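Local coordinates for protein predicted acetamidase/formamidase (Thermoanaerobacter tengcongensis, PDB 3TKK) that probably hydrolyses carbon-nitrogen bonds of linear amides, as acetamidases and formamidases do, and binds zinc and calcium ions, at residues A[250-255]-A[295-300]. Sequence-based numbering, arbitrary orientation.
With CA (calcium ion), chain E.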
loop_
_atom_site.group_PDB
_atom_site.type_symbol
_atom_site.label_atom_id
_atom_site.label_comp_id
_atom_site.label_asym_id
_atom_site.label_seq_id
_atom_site.Cartn_x
_atom_site.Cartn_y
_atom_site.Cartn_z
ATOM N N GLU A 250 -3.584 -19.537 1.880
ATOM C CA GLU A 250 -3.472 -20.768 2.644
ATOM C C GLU A 250 -4.260 -20.716 4.001
ATOM O O GLU A 250 -4.886 -21.711 4.375
ATOM C CB GLU A 250 -1.974 -21.146 2.795
ATOM C CG GLU A 250 -1.696 -22.375 3.609
ATOM C CD GLU A 250 -1.867 -23.673 2.818
ATOM O OE1 GLU A 250 -2.263 -23.620 1.608
ATOM O OE2 GLU A 250 -1.585 -24.776 3.415
ATOM N N LEU A 251 -4.233 -19.604 4.745
ATOM C CA LEU A 251 -5.048 -19.499 5.957
ATOM C C LEU A 251 -6.472 -19.757 5.573
ATOM O O LEU A 251 -7.165 -20.518 6.234
ATOM C CB LEU A 251 -5.027 -18.148 6.646
ATOM C CG LEU A 251 -4.044 -17.868 7.815
ATOM C CD1 LEU A 251 -3.464 -19.130 8.570
ATOM C CD2 LEU A 251 -2.953 -16.811 7.491
ATOM N N PHE A 252 -6.954 -19.112 4.529
ATOM C CA PHE A 252 -8.370 -19.338 4.073
ATOM C C PHE A 252 -8.626 -20.755 3.600
ATOM O O PHE A 252 -9.667 -21.376 3.897
ATOM C CB PHE A 252 -8.830 -18.305 3.006
ATOM C CG PHE A 252 -9.366 -17.024 3.618
ATOM C CD1 PHE A 252 -8.535 -16.137 4.288
ATOM C CD2 PHE A 252 -10.713 -16.758 3.565
ATOM C CE1 PHE A 252 -9.065 -14.995 4.933
ATOM C CE2 PHE A 252 -11.242 -15.610 4.158
ATOM C CZ PHE A 252 -10.418 -14.742 4.825
ATOM N N LYS A 253 -7.686 -21.313 2.869
ATOM C CA LYS A 253 -7.900 -22.641 2.358
ATOM C C LYS A 253 -8.042 -23.640 3.542
ATOM O O LYS A 253 -8.922 -24.472 3.604
ATOM C CB LYS A 253 -6.699 -23.010 1.503
ATOM C CG LYS A 253 -6.571 -24.504 1.209
ATOM C CD LYS A 253 -5.795 -24.817 -0.054
ATOM C CE LYS A 253 -5.012 -26.140 0.114
ATOM N NZ LYS A 253 -4.985 -26.842 -1.205
ATOM N N LYS A 254 -7.176 -23.495 4.511
ATOM C CA LYS A 254 -7.071 -24.489 5.591
ATOM C C LYS A 254 -8.084 -24.296 6.719
ATOM O O LYS A 254 -8.219 -25.195 7.561
ATOM C CB LYS A 254 -5.642 -24.592 6.125
ATOM C CG LYS A 254 -4.620 -24.859 4.968
ATOM C CD LYS A 254 -3.377 -25.631 5.462
ATOM C CE LYS A 254 -3.431 -27.117 5.126
ATOM N NZ LYS A 254 -3.700 -27.179 3.653
ATOM N N HIS A 255 -8.819 -23.177 6.698
ATOM C CA HIS A 255 -9.681 -22.842 7.816
ATOM C C HIS A 255 -11.063 -22.499 7.285
ATOM O O HIS A 255 -11.907 -22.002 8.022
ATOM C CB HIS A 255 -9.094 -21.664 8.634
ATOM C CG HIS A 255 -7.734 -21.948 9.198
ATOM N ND1 HIS A 255 -7.542 -22.694 10.345
ATOM C CD2 HIS A 255 -6.493 -21.591 8.776
ATOM C CE1 HIS A 255 -6.239 -22.773 10.608
ATOM N NE2 HIS A 255 -5.579 -22.138 9.658
ATOM N N GLU A 295 -13.739 -13.098 10.482
ATOM C CA GLU A 295 -14.690 -13.455 11.553
ATOM C C GLU A 295 -15.857 -14.249 10.966
ATOM O O GLU A 295 -16.241 -15.276 11.495
ATOM C CB GLU A 295 -15.166 -12.171 12.221
ATOM C CG GLU A 295 -16.147 -12.308 13.382
ATOM C CD GLU A 295 -15.723 -13.373 14.375
ATOM O OE1 GLU A 295 -14.525 -13.740 14.444
ATOM O OE2 GLU A 295 -16.603 -13.853 15.096
ATOM N N SER A 296 -16.423 -13.796 9.856
ATOM C CA SER A 296 -17.545 -14.555 9.319
ATOM C C SER A 296 -17.163 -15.996 9.092
ATOM O O SER A 296 -17.986 -16.878 9.337
ATOM C CB SER A 296 -18.031 -13.973 8.029
ATOM O OG SER A 296 -18.612 -12.715 8.280
ATOM N N TYR A 297 -15.930 -16.258 8.632
ATOM C CA TYR A 297 -15.570 -17.647 8.314
ATOM C C TYR A 297 -14.928 -18.283 9.470
ATOM O O TYR A 297 -14.178 -19.259 9.307
ATOM C CB TYR A 297 -14.676 -17.797 7.100
ATOM C CG TYR A 297 -15.239 -17.310 5.792
ATOM C CD1 TYR A 297 -15.124 -15.988 5.479
ATOM C CD2 TYR A 297 -15.836 -18.162 4.851
ATOM C CE1 TYR A 297 -15.529 -15.474 4.316
ATOM C CE2 TYR A 297 -16.307 -17.624 3.605
ATOM C CZ TYR A 297 -16.140 -16.256 3.379
ATOM O OH TYR A 297 -16.478 -15.531 2.228
ATOM N N GLY A 298 -15.205 -17.736 10.655
ATOM C CA GLY A 298 -14.795 -18.379 11.885
ATOM C C GLY A 298 -13.285 -18.508 11.995
ATOM O O GLY A 298 -12.785 -19.403 12.698
ATOM N N ILE A 299 -12.558 -17.612 11.299
ATOM C CA ILE A 299 -11.092 -17.585 11.374
ATOM C C ILE A 299 -10.591 -16.770 12.572
ATOM O O ILE A 299 -10.619 -15.532 12.548
ATOM C CB ILE A 299 -10.454 -17.067 10.041
ATOM C CG1 ILE A 299 -10.929 -17.907 8.860
ATOM C CG2 ILE A 299 -8.958 -17.178 10.104
ATOM C CD1 ILE A 299 -10.174 -17.628 7.595
ATOM N N ARG A 300 -10.142 -17.453 13.631
ATOM C CA ARG A 300 -9.557 -16.746 14.782
ATOM C C ARG A 300 -8.349 -17.473 15.338
ATOM O O ARG A 300 -8.436 -18.618 15.782
ATOM C CB ARG A 300 -10.603 -16.504 15.863
ATOM C CG ARG A 300 -11.549 -17.643 15.966
ATOM C CD ARG A 300 -12.700 -17.386 16.919
ATOM N NE ARG A 300 -13.806 -18.201 16.440
ATOM C CZ ARG A 300 -14.877 -17.715 15.827
ATOM N NH1 ARG A 300 -15.029 -16.408 15.674
ATOM N NH2 ARG A 300 -15.806 -18.537 15.384
HETATM CA CA CA E . -10.600 -25.903 3.097
HETATM O O HOH W 1 -12.383 -21.445 10.565
HETATM O O HOH W 2 -9.905 -27.066 1.564
HETATM O O HOH W 3 -11.307 -25.000 1.201
#
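Leu251 meets Ile299 through its backbone: its carbonyl O lies 4.4 Å from CD1 of Ile299, at the margin of an apolar joint. Phe252 and Ile299 form the centre of this joint, with His255 and Tyr297 at its sides. The Phe252 ring receives Ile299 CD1 squarely over one face, a CH-pi contact with the methyl carbon 3.8 Å from the ring centroid and 6° off the normal. Beyond CE2 the same ring turns its edge toward the face of Tyr297 in an offset edge-to-face pair, the planes inclined at 68° and the centroids 5.9 Å apart. A flat aromatic suits this place because it offers a broad face to a methyl and an edge to a second ring; an alanine here would probably leave Ile299 CD1 without its platform and Tyr297 freer to turn. Lys253 works through its backbone, its O binding a calcium ion at 2.3 Å together with two waters and Thr256 O. At His255 the CB packs against CG1 of Ile299 at 4.2 Å, and a water lies between His255 O (2.6 Å) and Tyr297 O, within hydrogen-bonding distance of both. With its CG1 anti to the carbonyl carbon (chi1 -56°), Ile299 extends that branch past His255 CB, and its apolar chain is long enough to set CD1 on the Phe252 ring. A Schellman motif ending helix 291-296 delivers it, Gly298 readily taking the positive phi needed. Tyr297 suits its place by giving a ring both to Phe252 and, in a cation-pi contact, to Lys125 of the second subunit. The contact thus joins the C-terminal part of helix 237-255 to the chain leaving helix 291-296, with Leu266 of helix 260-270 touching both Phe252 and Tyr297.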